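Local coordinates for protein putative (Helicobacter pylori, PDB 4O8S) that belongs to the nucleotidyltransferase superfamily, in the AbiEii toxin family, and probably acts as a nucleotidyltransferase, at residues A[2-14]-A[34-46]. Numbering follows the deposited sequence.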
loop_
_atom_site.group_PDB
_atom_site.type_symbol
_atom_site.label_atom_id
_atom_site.label_comp_id
_atom_site.label_asym_id
_atom_site.label_seq_id
_atom_site.Cartn_x
_atom_site.Cartn_y
_atom_site.Cartn_z
ATOM N N LEU A 2 -3.249 0.773 -19.545
ATOM C CA LEU A 2 -2.632 -0.184 -18.612
ATOM C C LEU A 2 -2.521 -1.457 -19.459
ATOM O O LEU A 2 -3.472 -1.803 -20.171
ATOM C CB LEU A 2 -3.540 -0.442 -17.403
ATOM C CG LEU A 2 -3.009 -1.092 -16.117
ATOM C CD1 LEU A 2 -1.906 -0.268 -15.482
ATOM C CD2 LEU A 2 -4.136 -1.293 -15.117
ATOM N N SER A 3 -1.381 -2.144 -19.422
ATOM C CA SER A 3 -1.188 -3.297 -20.318
ATOM C C SER A 3 -2.223 -4.420 -20.109
ATOM O O SER A 3 -2.907 -4.468 -19.081
ATOM C CB SER A 3 0.254 -3.830 -20.253
ATOM O OG SER A 3 0.475 -4.655 -19.119
ATOM N N GLU A 4 -2.366 -5.295 -21.101
ATOM C CA GLU A 4 -3.332 -6.394 -21.012
ATOM C C GLU A 4 -2.910 -7.379 -19.923
ATOM O O GLU A 4 -3.743 -7.959 -19.214
ATOM C CB GLU A 4 -3.460 -7.104 -22.364
ATOM C CG GLU A 4 -4.452 -8.272 -22.395
ATOM C CD GLU A 4 -5.035 -8.526 -23.789
ATOM O OE1 GLU A 4 -5.321 -7.543 -24.511
ATOM O OE2 GLU A 4 -5.214 -9.707 -24.166
ATOM N N GLN A 5 -1.599 -7.554 -19.801
ATOM C CA GLN A 5 -1.017 -8.368 -18.750
ATOM C C GLN A 5 -1.380 -7.779 -17.376
ATOM O O GLN A 5 -1.818 -8.495 -16.477
ATOM C CB GLN A 5 0.501 -8.427 -18.944
ATOM C CG GLN A 5 1.270 -9.053 -17.788
ATOM C CD GLN A 5 2.782 -8.913 -17.939
ATOM O OE1 GLN A 5 3.308 -8.857 -19.056
ATOM N NE2 GLN A 5 3.487 -8.851 -16.811
ATOM N N ALA A 6 -1.212 -6.467 -17.229
ATOM C CA ALA A 6 -1.578 -5.783 -15.993
ATOM C C ALA A 6 -3.081 -5.906 -15.719
ATOM O O ALA A 6 -3.496 -6.110 -14.566
ATOM C CB ALA A 6 -1.156 -4.315 -16.052
ATOM N N LEU A 7 -3.892 -5.783 -16.774
ATOM C CA LEU A 7 -5.351 -5.865 -16.641
ATOM C C LEU A 7 -5.813 -7.213 -16.091
ATOM O O LEU A 7 -6.713 -7.279 -15.251
ATOM C CB LEU A 7 -6.042 -5.617 -17.989
ATOM C CG LEU A 7 -6.113 -4.199 -18.573
ATOM C CD1 LEU A 7 -7.020 -4.188 -19.806
ATOM C CD2 LEU A 7 -6.601 -3.185 -17.539
ATOM N N ASN A 8 -5.230 -8.298 -16.585
ATOM C CA ASN A 8 -5.608 -9.603 -16.063
ATOM C C ASN A 8 -5.118 -9.778 -14.628
ATOM O O ASN A 8 -5.815 -10.362 -13.797
ATOM C CB ASN A 8 -5.117 -10.716 -16.984
ATOM C CG ASN A 8 -5.981 -10.842 -18.224
ATOM O OD1 ASN A 8 -7.209 -10.801 -18.133
ATOM N ND2 ASN A 8 -5.350 -10.956 -19.386
ATOM N N HIS A 9 -3.941 -9.232 -14.334
ATOM C CA HIS A 9 -3.408 -9.241 -12.975
ATOM C C HIS A 9 -4.353 -8.521 -12.003
ATOM O O HIS A 9 -4.697 -9.055 -10.941
ATOM C CB HIS A 9 -2.030 -8.587 -12.947
ATOM C CG HIS A 9 -1.261 -8.845 -11.685
ATOM N ND1 HIS A 9 -0.749 -10.088 -11.368
ATOM C CD2 HIS A 9 -0.899 -8.020 -10.674
ATOM C CE1 HIS A 9 -0.113 -10.016 -10.212
ATOM N NE2 HIS A 9 -0.188 -8.774 -9.766
ATOM N N GLU A 10 -4.776 -7.310 -12.364
ATOM C CA GLU A 10 -5.713 -6.563 -11.517
ATOM C C GLU A 10 -7.012 -7.330 -11.313
ATOM O O GLU A 10 -7.583 -7.342 -10.219
ATOM C CB GLU A 10 -6.017 -5.181 -12.115
ATOM C CG GLU A 10 -6.995 -4.370 -11.240
ATOM C CD GLU A 10 -7.185 -2.914 -11.669
ATOM O OE1 GLU A 10 -6.454 -2.427 -12.562
ATOM O OE2 GLU A 10 -8.073 -2.249 -11.083
ATOM N N LYS A 11 -7.489 -7.969 -12.372
ATOM C CA LYS A 11 -8.736 -8.725 -12.298
ATOM C C LYS A 11 -8.623 -9.887 -11.308
ATOM O O LYS A 11 -9.553 -10.157 -10.537
ATOM C CB LYS A 11 -9.095 -9.246 -13.686
ATOM C CG LYS A 11 -10.306 -10.165 -13.732
ATOM C CD LYS A 11 -10.422 -10.752 -15.143
ATOM C CE LYS A 11 -11.723 -11.510 -15.365
ATOM N NZ LYS A 11 -11.786 -12.087 -16.752
ATOM N N LEU A 12 -7.481 -10.571 -11.318
ATOM C CA LEU A 12 -7.278 -11.658 -10.370
ATOM C C LEU A 12 -7.165 -11.117 -8.962
ATOM O O LEU A 12 -7.764 -11.664 -8.047
ATOM C CB LEU A 12 -6.030 -12.469 -10.720
ATOM C CG LEU A 12 -5.544 -13.501 -9.697
ATOM C CD1 LEU A 12 -6.553 -14.614 -9.456
ATOM C CD2 LEU A 12 -4.212 -14.077 -10.175
HETATM N N MSE A 13 -6.407 -10.034 -8.783
HETATM C CA MSE A 13 -6.271 -9.447 -7.451
HETATM C C MSE A 13 -7.619 -9.046 -6.860
HETATM O O MSE A 13 -7.913 -9.374 -5.704
HETATM C CB MSE A 13 -5.325 -8.249 -7.477
HETATM C CG MSE A 13 -3.876 -8.607 -7.799
HETATM SE SE MSE A 13 -2.739 -7.034 -7.358
HETATM C CE MSE A 13 -3.486 -5.714 -8.586
ATOM N N ARG A 14 -8.448 -8.364 -7.653
ATOM C CA ARG A 14 -9.776 -7.923 -7.187
ATOM C C ARG A 14 -10.686 -9.072 -6.771
ATOM O O ARG A 14 -11.340 -9.001 -5.735
ATOM C CB ARG A 14 -10.494 -7.109 -8.273
ATOM C CG ARG A 14 -9.947 -5.701 -8.482
ATOM C CD ARG A 14 -10.918 -4.855 -9.328
ATOM N NE ARG A 14 -10.495 -3.458 -9.359
ATOM C CZ ARG A 14 -10.841 -2.555 -8.442
ATOM N NH1 ARG A 14 -11.623 -2.901 -7.420
ATOM N NH2 ARG A 14 -10.399 -1.305 -8.541
ATOM N N TYR A 34 -3.991 1.210 -4.129
ATOM C CA TYR A 34 -4.377 1.075 -5.530
ATOM C C TYR A 34 -5.832 0.659 -5.761
ATOM O O TYR A 34 -6.506 1.237 -6.619
ATOM C CB TYR A 34 -3.449 0.103 -6.260
ATOM C CG TYR A 34 -3.830 -0.099 -7.708
ATOM C CD1 TYR A 34 -3.640 0.919 -8.645
ATOM C CD2 TYR A 34 -4.385 -1.296 -8.144
ATOM C CE1 TYR A 34 -3.985 0.742 -9.988
ATOM C CE2 TYR A 34 -4.740 -1.480 -9.490
ATOM C CZ TYR A 34 -4.536 -0.451 -10.404
ATOM O OH TYR A 34 -4.877 -0.610 -11.734
ATOM N N LEU A 35 -6.305 -0.345 -5.017
ATOM C CA LEU A 35 -7.652 -0.881 -5.222
ATOM C C LEU A 35 -8.692 -0.051 -4.465
ATOM O O LEU A 35 -9.850 0.026 -4.864
ATOM C CB LEU A 35 -7.739 -2.328 -4.732
ATOM C CG LEU A 35 -6.981 -3.391 -5.541
ATOM C CD1 LEU A 35 -7.198 -4.783 -4.956
ATOM C CD2 LEU A 35 -7.420 -3.351 -6.998
ATOM N N GLY A 36 -8.273 0.542 -3.356
ATOM C CA GLY A 36 -9.206 1.235 -2.490
ATOM C C GLY A 36 -9.159 2.755 -2.536
ATOM O O GLY A 36 -10.184 3.400 -2.309
ATOM N N TYR A 37 -7.999 3.340 -2.822
ATOM C CA TYR A 37 -7.882 4.776 -2.607
ATOM C C TYR A 37 -7.423 5.609 -3.800
ATOM O O TYR A 37 -7.095 6.790 -3.634
ATOM C CB TYR A 37 -7.007 5.052 -1.389
ATOM C CG TYR A 37 -7.549 4.440 -0.105
ATOM C CD1 TYR A 37 -8.699 4.947 0.499
ATOM C CD2 TYR A 37 -6.904 3.363 0.507
ATOM C CE1 TYR A 37 -9.193 4.400 1.679
ATOM C CE2 TYR A 37 -7.384 2.807 1.691
ATOM C CZ TYR A 37 -8.526 3.328 2.272
ATOM O OH TYR A 37 -9.014 2.803 3.449
ATOM N N GLY A 38 -7.393 5.013 -4.986
ATOM C CA GLY A 38 -7.108 5.766 -6.198
ATOM C C GLY A 38 -5.644 6.057 -6.500
ATOM O O GLY A 38 -5.323 7.001 -7.240
ATOM N N LEU A 39 -4.737 5.259 -5.940
ATOM C CA LEU A 39 -3.317 5.454 -6.223
ATOM C C LEU A 39 -3.075 5.464 -7.740
ATOM O O LEU A 39 -3.596 4.603 -8.458
ATOM C CB LEU A 39 -2.492 4.328 -5.578
ATOM C CG LEU A 39 -0.970 4.379 -5.761
ATOM C CD1 LEU A 39 -0.367 5.554 -5.026
ATOM C CD2 LEU A 39 -0.340 3.061 -5.256
ATOM N N ASN A 40 -2.278 6.412 -8.231
ATOM C CA ASN A 40 -2.086 6.539 -9.678
ATOM C C ASN A 40 -0.782 5.917 -10.198
ATOM O O ASN A 40 -0.113 6.475 -11.076
ATOM C CB ASN A 40 -2.210 8.007 -10.125
ATOM C CG ASN A 40 -1.192 8.896 -9.462
ATOM O OD1 ASN A 40 -0.744 8.621 -8.341
ATOM N ND2 ASN A 40 -0.797 9.961 -10.153
ATOM N N ARG A 41 -0.417 4.766 -9.637
ATOM C CA ARG A 41 0.612 3.911 -10.230
ATOM C C ARG A 41 0.076 2.515 -9.991
ATOM O O ARG A 41 -0.776 2.321 -9.114
ATOM C CB ARG A 41 1.961 4.099 -9.531
ATOM C CG ARG A 41 1.992 3.615 -8.072
ATOM C CD ARG A 41 3.424 3.596 -7.528
ATOM N NE ARG A 41 3.499 3.110 -6.149
ATOM C CZ ARG A 41 3.514 1.817 -5.826
ATOM N NH1 ARG A 41 3.457 0.906 -6.788
ATOM N NH2 ARG A 41 3.584 1.432 -4.548
ATOM N N PHE A 42 0.531 1.552 -10.775
ATOM C CA PHE A 42 0.112 0.169 -10.601
ATOM C C PHE A 42 0.777 -0.443 -9.372
ATOM O O PHE A 42 1.810 0.059 -8.897
ATOM C CB PHE A 42 0.483 -0.643 -11.847
ATOM C CG PHE A 42 -0.278 -1.932 -11.984
ATOM C CD1 PHE A 42 -1.667 -1.947 -11.894
ATOM C CD2 PHE A 42 0.395 -3.133 -12.225
ATOM C CE1 PHE A 42 -2.380 -3.146 -12.028
ATOM C CE2 PHE A 42 -0.311 -4.328 -12.365
ATOM C CZ PHE A 42 -1.699 -4.332 -12.264
ATOM N N SER A 43 0.179 -1.519 -8.861
ATOM C CA SER A 43 0.696 -2.261 -7.702
ATOM C C SER A 43 0.404 -3.741 -7.943
ATOM O O SER A 43 -0.688 -4.079 -8.392
ATOM C CB SER A 43 -0.026 -1.810 -6.434
ATOM O OG SER A 43 0.665 -2.206 -5.252
ATOM N N GLU A 44 1.343 -4.631 -7.620
ATOM C CA GLU A 44 1.204 -6.024 -8.049
ATOM C C GLU A 44 1.134 -7.075 -6.932
ATOM O O GLU A 44 0.776 -8.214 -7.210
ATOM C CB GLU A 44 2.353 -6.425 -9.002
ATOM C CG GLU A 44 2.845 -5.331 -9.930
ATOM C CD GLU A 44 4.201 -5.673 -10.562
ATOM O OE1 GLU A 44 5.216 -5.726 -9.822
ATOM O OE2 GLU A 44 4.246 -5.891 -11.794
ATOM N N ASP A 45 1.511 -6.731 -5.704
ATOM C CA ASP A 45 1.501 -7.711 -4.609
ATOM C C ASP A 45 0.260 -7.547 -3.714
ATOM O O ASP A 45 -0.279 -6.444 -3.606
ATOM C CB ASP A 45 2.768 -7.566 -3.752
ATOM C CG ASP A 45 4.050 -7.770 -4.558
ATOM O OD1 ASP A 45 4.007 -8.527 -5.565
ATOM O OD2 ASP A 45 5.097 -7.180 -4.181
ATOM N N LEU A 46 -0.192 -8.624 -3.067
ATOM C CA LEU A 46 -1.279 -8.491 -2.104
ATOM C C LEU A 46 -0.736 -8.705 -0.694
ATOM O O LEU A 46 -0.042 -9.711 -0.427
ATOM C CB LEU A 46 -2.410 -9.480 -2.394
ATOM C CG LEU A 46 -3.279 -9.288 -3.640
ATOM C CD1 LEU A 46 -4.250 -10.442 -3.748
ATOM C CD2 LEU A 46 -4.044 -7.973 -3.564
#
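His9 and Glu10, neighbours on helix 4-19, each make one hydrogen bond to the 34-46 segment, which closes helix 29-36 and leads into strand 46-50 of the mixed sheet of this nucleotidyltransferase fold. His9 NE2 donates to the backbone Glu44 O at 2.8 Å, nearly straight (166°), within both the imidazole and the carbonyl plane and on a carbonyl lone pair. With CG anti to the backbone N (chi1 -166°), the buried ring reaches across to that carbonyl. Its other nitrogen, ND1, is bonded to the Tyr89 hydroxyl, so both are satisfied and the ring's rotation is fixed.

From the next residue, Glu10 OE1 accepts from Tyr34 OH at 2.5 Å, the hydroxyl coming in from above the carboxylate plane, which stands 68° from the phenol ring. The second oxygen, Glu10 OE2, takes Arg14 NE at 3.2 Å through its anti lone pair, a salt bridge along the helix. One carboxylate thereby ties Tyr34 to Arg14, whose guanidinium has Leu35 CD2 over the centre of one face. The start of the helix is capped by Ser3, whose OG accepts from Ala6 N at 3.1 Å.

Between the two polar links sits Phe42, with Ala6 CB over one face and Glu10 CB at its edge. Deeper, the selenomethionine chain of Met13 folds back at its end, bringing CE to 3.2 Å from Ser43 O while SE lies 4.1 Å from Leu46 CD2.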